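Local structure of putative adenosine kinase (Schistosoma mansoni, 3VAS) at residues 176-184 / 196-204. The protein probably catalyses the ATP-dependent phosphorylation of adenosine to AMP, as a ribokinase-type (pfkB family) adenosine kinase. Numbering follows the deposited sequence.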
ATOM      1  N   VAL A 176      17.944   4.596   3.667  1.00 32.05           N
ATOM      2  CA  VAL A 176      17.834   3.560   2.647  1.00 30.48           C
ATOM      3  C   VAL A 176      18.977   2.562   2.784  1.00 32.35           C
ATOM      4  O   VAL A 176      18.770   1.350   2.695  1.00 33.22           O
ATOM      5  CB  VAL A 176      17.838   4.152   1.219  1.00 31.15           C
ATOM      6  CG1 VAL A 176      17.815   3.037   0.171  1.00 26.89           C
ATOM      7  CG2 VAL A 176      16.662   5.098   1.029  1.00 30.60           C
ATOM      8  N   GLU A 177      20.180   3.080   3.012  1.00 33.43           N
ATOM      9  CA  GLU A 177      21.369   2.243   3.126  1.00 35.80           C
ATOM     10  C   GLU A 177      21.316   1.285   4.319  1.00 34.54           C
ATOM     11  O   GLU A 177      21.769   0.148   4.221  1.00 35.57           O
ATOM     12  CB  GLU A 177      22.641   3.105   3.161  1.00 42.29           C
ATOM     13  CG  GLU A 177      23.112   3.566   1.777  1.00 49.17           C
ATOM     14  CD  GLU A 177      24.231   4.600   1.828  1.00 58.07           C
ATOM     15  OE1 GLU A 177      24.978   4.715   0.831  1.00 61.60           O
ATOM     16  OE2 GLU A 177      24.360   5.307   2.852  1.00 60.13           O
ATOM     17  N   LYS A 178      20.745   1.735   5.434  1.00 33.35           N
ATOM     18  CA  LYS A 178      20.687   0.917   6.645  1.00 34.53           C
ATOM     19  C   LYS A 178      19.526  -0.086   6.644  1.00 30.90           C
ATOM     20  O   LYS A 178      19.502  -1.018   7.453  1.00 31.36           O
ATOM     21  CB  LYS A 178      20.608   1.796   7.897  1.00 37.97           C
ATOM     22  CG  LYS A 178      19.318   2.590   8.007  1.00 42.18           C
ATOM     23  CD  LYS A 178      19.079   3.075   9.428  1.00 45.62           C
ATOM     24  CE  LYS A 178      20.147   4.044   9.875  1.00 50.50           C
ATOM     25  NZ  LYS A 178      20.037   4.335  11.330  1.00 55.57           N
ATOM     26  N   ALA A 179      18.563   0.106   5.748  1.00 29.03           N
ATOM     27  CA  ALA A 179      17.416  -0.799   5.668  1.00 31.70           C
ATOM     28  C   ALA A 179      17.788  -2.121   5.009  1.00 33.50           C
ATOM     29  O   ALA A 179      18.646  -2.167   4.131  1.00 35.04           O
ATOM     30  CB  ALA A 179      16.263  -0.147   4.926  1.00 25.65           C
ATOM     31  N   GLN A 180      17.143  -3.197   5.445  1.00 34.71           N
ATOM     32  CA  GLN A 180      17.347  -4.509   4.836  1.00 30.96           C
ATOM     33  C   GLN A 180      16.078  -4.923   4.115  1.00 26.86           C
ATOM     34  O   GLN A 180      16.078  -5.862   3.314  1.00 26.96           O
ATOM     35  CB  GLN A 180      17.720  -5.548   5.895  1.00 30.42           C
ATOM     36  CG  GLN A 180      19.031  -5.249   6.607  1.00 33.12           C
ATOM     37  CD  GLN A 180      20.204  -5.177   5.649  1.00 38.94           C
ATOM     38  OE1 GLN A 180      21.022  -4.257   5.716  1.00 42.94           O
ATOM     39  NE2 GLN A 180      20.293  -6.151   4.748  1.00 39.88           N
ATOM     40  N   VAL A 181      14.999  -4.202   4.411  1.00 24.47           N
ATOM     41  CA  VAL A 181      13.677  -4.495   3.864  1.00 27.19           C
ATOM     42  C   VAL A 181      13.007  -3.218   3.367  1.00 25.42           C
ATOM     43  O   VAL A 181      12.997  -2.205   4.065  1.00 27.37           O
ATOM     44  CB  VAL A 181      12.766  -5.143   4.930  1.00 27.03           C
ATOM     45  CG1 VAL A 181      11.361  -5.364   4.378  1.00 21.56           C
ATOM     46  CG2 VAL A 181      13.371  -6.455   5.426  1.00 24.11           C
ATOM     47  N   TYR A 182      12.451  -3.267   2.160  1.00 24.68           N
ATOM     48  CA  TYR A 182      11.713  -2.131   1.617  1.00 23.77           C
ATOM     49  C   TYR A 182      10.271  -2.498   1.294  1.00 22.96           C
ATOM     50  O   TYR A 182       9.982  -3.610   0.848  1.00 23.28           O
ATOM     51  CB  TYR A 182      12.397  -1.580   0.365  1.00 22.79           C
ATOM     52  CG  TYR A 182      13.866  -1.294   0.556  1.00 22.14           C
ATOM     53  CD1 TYR A 182      14.292  -0.115   1.152  1.00 22.64           C
ATOM     54  CD2 TYR A 182      14.826  -2.206   0.150  1.00 22.50           C
ATOM     55  CE1 TYR A 182      15.636   0.148   1.333  1.00 24.46           C
ATOM     56  CE2 TYR A 182      16.172  -1.954   0.331  1.00 25.11           C
ATOM     57  CZ  TYR A 182      16.571  -0.776   0.921  1.00 25.93           C
ATOM     58  OH  TYR A 182      17.912  -0.520   1.100  1.00 29.94           O
ATOM     59  N   TYR A 183       9.366  -1.560   1.547  1.00 20.37           N
ATOM     60  CA  TYR A 183       7.996  -1.683   1.084  1.00 21.01           C
ATOM     61  C   TYR A 183       7.600  -0.418   0.335  1.00 20.61           C
ATOM     62  O   TYR A 183       7.573   0.666   0.918  1.00 19.59           O
ATOM     63  CB  TYR A 183       7.023  -1.918   2.244  1.00 17.27           C
ATOM     64  CG  TYR A 183       5.595  -2.106   1.773  1.00 19.17           C
ATOM     65  CD1 TYR A 183       5.144  -3.349   1.329  1.00 20.18           C
ATOM     66  CD2 TYR A 183       4.703  -1.039   1.743  1.00 19.39           C
ATOM     67  CE1 TYR A 183       3.841  -3.526   0.882  1.00 19.73           C
ATOM     68  CE2 TYR A 183       3.401  -1.203   1.293  1.00 18.63           C
ATOM     69  CZ  TYR A 183       2.974  -2.447   0.868  1.00 18.75           C
ATOM     70  OH  TYR A 183       1.677  -2.608   0.434  1.00 19.95           O
ATOM     71  N   ILE A 184       7.313  -0.553  -0.956  1.00 18.07           N
ATOM     72  CA  ILE A 184       6.770   0.556  -1.732  1.00 18.47           C
ATOM     73  C   ILE A 184       5.557   0.102  -2.544  1.00 18.84           C
ATOM     74  O   ILE A 184       5.631  -0.862  -3.311  1.00 18.39           O
ATOM     75  CB  ILE A 184       7.809   1.166  -2.696  1.00 22.08           C
ATOM     76  CG1 ILE A 184       9.135   1.445  -1.983  1.00 20.96           C
ATOM     77  CG2 ILE A 184       7.266   2.451  -3.316  1.00 22.91           C
ATOM     78  CD1 ILE A 184      10.213   1.979  -2.910  1.00 20.43           C
ATOM     79  N   MET A 196      11.692   5.487  -6.513  1.00 24.34           N
ATOM     80  CA  MET A 196      11.397   4.099  -6.184  1.00 24.28           C
ATOM     81  C   MET A 196      12.226   3.145  -7.043  1.00 25.93           C
ATOM     82  O   MET A 196      12.611   2.073  -6.587  1.00 25.32           O
ATOM     83  CB  MET A 196       9.895   3.802  -6.262  1.00 20.94           C
ATOM     84  CG  MET A 196       9.298   3.849  -7.642  1.00 21.54           C
ATOM     85  SD  MET A 196       7.495   3.771  -7.580  1.00 25.02           S
ATOM     86  CE  MET A 196       7.226   2.105  -6.995  1.00 19.20           C
ATOM     87  N   LEU A 197      12.528   3.555  -8.271  1.00 29.52           N
ATOM     88  CA  LEU A 197      13.390   2.761  -9.145  1.00 30.25           C
ATOM     89  C   LEU A 197      14.817   2.722  -8.604  1.00 31.16           C
ATOM     90  O   LEU A 197      15.464   1.674  -8.603  1.00 31.15           O
ATOM     91  CB  LEU A 197      13.386   3.318 -10.574  1.00 28.02           C
ATOM     92  CG  LEU A 197      14.159   2.487 -11.602  1.00 26.87           C
ATOM     93  CD1 LEU A 197      13.673   1.043 -11.602  1.00 24.02           C
ATOM     94  CD2 LEU A 197      14.041   3.085 -12.995  1.00 27.69           C
ATOM     95  N   LYS A 198      15.301   3.873  -8.146  1.00 30.46           N
ATOM     96  CA  LYS A 198      16.638   3.956  -7.575  1.00 31.59           C
ATOM     97  C   LYS A 198      16.762   3.056  -6.346  1.00 30.65           C
ATOM     98  O   LYS A 198      17.738   2.323  -6.207  1.00 30.15           O
ATOM     99  CB  LYS A 198      16.992   5.397  -7.202  1.00 33.99           C
ATOM    100  CG  LYS A 198      18.493   5.627  -7.101  1.00 39.16           C
ATOM    101  CD  LYS A 198      18.854   6.721  -6.106  1.00 44.01           C
ATOM    102  CE  LYS A 198      20.369   6.767  -5.896  1.00 49.31           C
ATOM    103  NZ  LYS A 198      20.770   7.567  -4.705  1.00 50.71           N
ATOM    104  N   ILE A 199      15.771   3.110  -5.461  1.00 23.40           N
ATOM    105  CA  ILE A 199      15.787   2.280  -4.259  1.00 25.18           C
ATOM    106  C   ILE A 199      15.700   0.795  -4.615  1.00 24.62           C
ATOM    107  O   ILE A 199      16.383  -0.031  -4.017  1.00 25.54           O
ATOM    108  CB  ILE A 199      14.659   2.664  -3.280  1.00 25.06           C
ATOM    109  CG1 ILE A 199      14.930   4.049  -2.691  1.00 28.65           C
ATOM    110  CG2 ILE A 199      14.542   1.637  -2.158  1.00 23.24           C
ATOM    111  CD1 ILE A 199      13.826   4.563  -1.792  1.00 28.43           C
ATOM    112  N   ALA A 200      14.872   0.465  -5.603  1.00 23.88           N
ATOM    113  CA  ALA A 200      14.728  -0.915  -6.056  1.00 26.43           C
ATOM    114  C   ALA A 200      16.048  -1.493  -6.576  1.00 29.69           C
ATOM    115  O   ALA A 200      16.396  -2.635  -6.277  1.00 29.72           O
ATOM    116  CB  ALA A 200      13.641  -1.020  -7.118  1.00 23.50           C
ATOM    117  N   LYS A 201      16.778  -0.701  -7.355  1.00 31.81           N
ATOM    118  CA  LYS A 201      18.084  -1.122  -7.854  1.00 34.19           C
ATOM    119  C   LYS A 201      19.088  -1.304  -6.717  1.00 31.96           C
ATOM    120  O   LYS A 201      19.887  -2.241  -6.736  1.00 31.72           O
ATOM    121  CB  LYS A 201      18.626  -0.128  -8.883  1.00 34.70           C
ATOM    122  CG  LYS A 201      17.824  -0.085 -10.165  1.00 36.20           C
ATOM    123  CD  LYS A 201      18.335   0.978 -11.110  1.00 37.97           C
ATOM    124  CE  LYS A 201      17.507   1.006 -12.380  1.00 39.31           C
ATOM    125  NZ  LYS A 201      17.856   2.175 -13.229  1.00 44.21           N
ATOM    126  N   HIS A 202      19.047  -0.406  -5.737  1.00 28.82           N
ATOM    127  CA  HIS A 202      19.909  -0.521  -4.565  1.00 29.52           C
ATOM    128  C   HIS A 202      19.639  -1.828  -3.821  1.00 28.71           C
ATOM    129  O   HIS A 202      20.571  -2.518  -3.408  1.00 31.28           O
ATOM    130  CB  HIS A 202      19.716   0.671  -3.625  1.00 28.84           C
ATOM    131  CG  HIS A 202      20.363   0.494  -2.287  1.00 29.93           C
ATOM    132  ND1 HIS A 202      21.674   0.842  -2.039  1.00 32.98           N
ATOM    133  CD2 HIS A 202      19.881  -0.005  -1.123  1.00 30.27           C
ATOM    134  CE1 HIS A 202      21.970   0.568  -0.780  1.00 34.84           C
ATOM    135  NE2 HIS A 202      20.899   0.054  -0.203  1.00 34.18           N
ATOM    136  N   SER A 203      18.363  -2.163  -3.661  1.00 26.35           N
ATOM    137  CA  SER A 203      17.970  -3.398  -2.988  1.00 32.34           C
ATOM    138  C   SER A 203      18.524  -4.637  -3.692  1.00 32.42           C
ATOM    139  O   SER A 203      19.174  -5.474  -3.067  1.00 36.78           O
ATOM    140  CB  SER A 203      16.445  -3.493  -2.870  1.00 29.66           C
ATOM    141  OG  SER A 203      16.045  -4.724  -2.280  1.00 28.34           O
ATOM    142  N   LEU A 204      18.274  -4.746  -4.993  1.00 29.62           N
ATOM    143  CA  LEU A 204      18.703  -5.916  -5.755  1.00 32.02           C
ATOM    144  C   LEU A 204      20.223  -6.082  -5.767  1.00 38.01           C
ATOM    145  O   LEU A 204      20.737  -7.191  -5.597  1.00 37.87           O
ATOM    146  CB  LEU A 204      18.173  -5.863  -7.189  1.00 28.66           C
ATOM    147  CG  LEU A 204      18.213  -7.212  -7.907  1.00 30.29           C
ATOM    148  CD1 LEU A 204      17.229  -8.169  -7.253  1.00 30.03           C
ATOM    149  CD2 LEU A 204      17.917  -7.068  -9.395  1.00 30.54           C
TER
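Two hydrogen bonds grip the hydroxyl of Tyr182, which also lies against the ring edge of His202. It donates one to Val176 O (OH to O 2.6 Å), arriving 31° out of the carbonyl plane, and it also accepts one from Lys208 NZ. His202 brings its ring edge up to the same oxygen, with CD2 3.0 Å from Tyr182 OH; its NE2 is hydrogen-bonded to Lys208 as well, so one lysine serves both side chains. Chi1 of 169° sets the imidazole of His202, on helix 189-205, beside the last turn of helix 170-178, where CD2 lies 3.9 Å from Val176 CG1 and CE1 passes the CG of Glu177.

Ile199 lies over one face of the tyrosine, its CG2 4.0 Å from the Tyr182 ring centroid in a CH-pi contact. Ser203 adds its CB obliquely, 3.6 Å from Tyr182 CE2. Ile199 CD1 meanwhile touches Val176 CG2 at 4.0 Å. Farther along the strand, Met196 bends at its end and carries its CE to 3.7 Å from Ile184 CG2, while Ile184 CD1 rests on Met196 CB.

Helix 189-205 thus packs on strand 181-185, its neighbour in a beta-alpha-beta unit completed by strand 209-213, and on the end of helix 170-178. Segments 196-204 and 181-184 run nearly antiparallel (152°). Phe28 of strand 27-40 touches Val176 and Ile199; Phe210 of strand 209-213 touches Tyr182, Ile184 and Ser203.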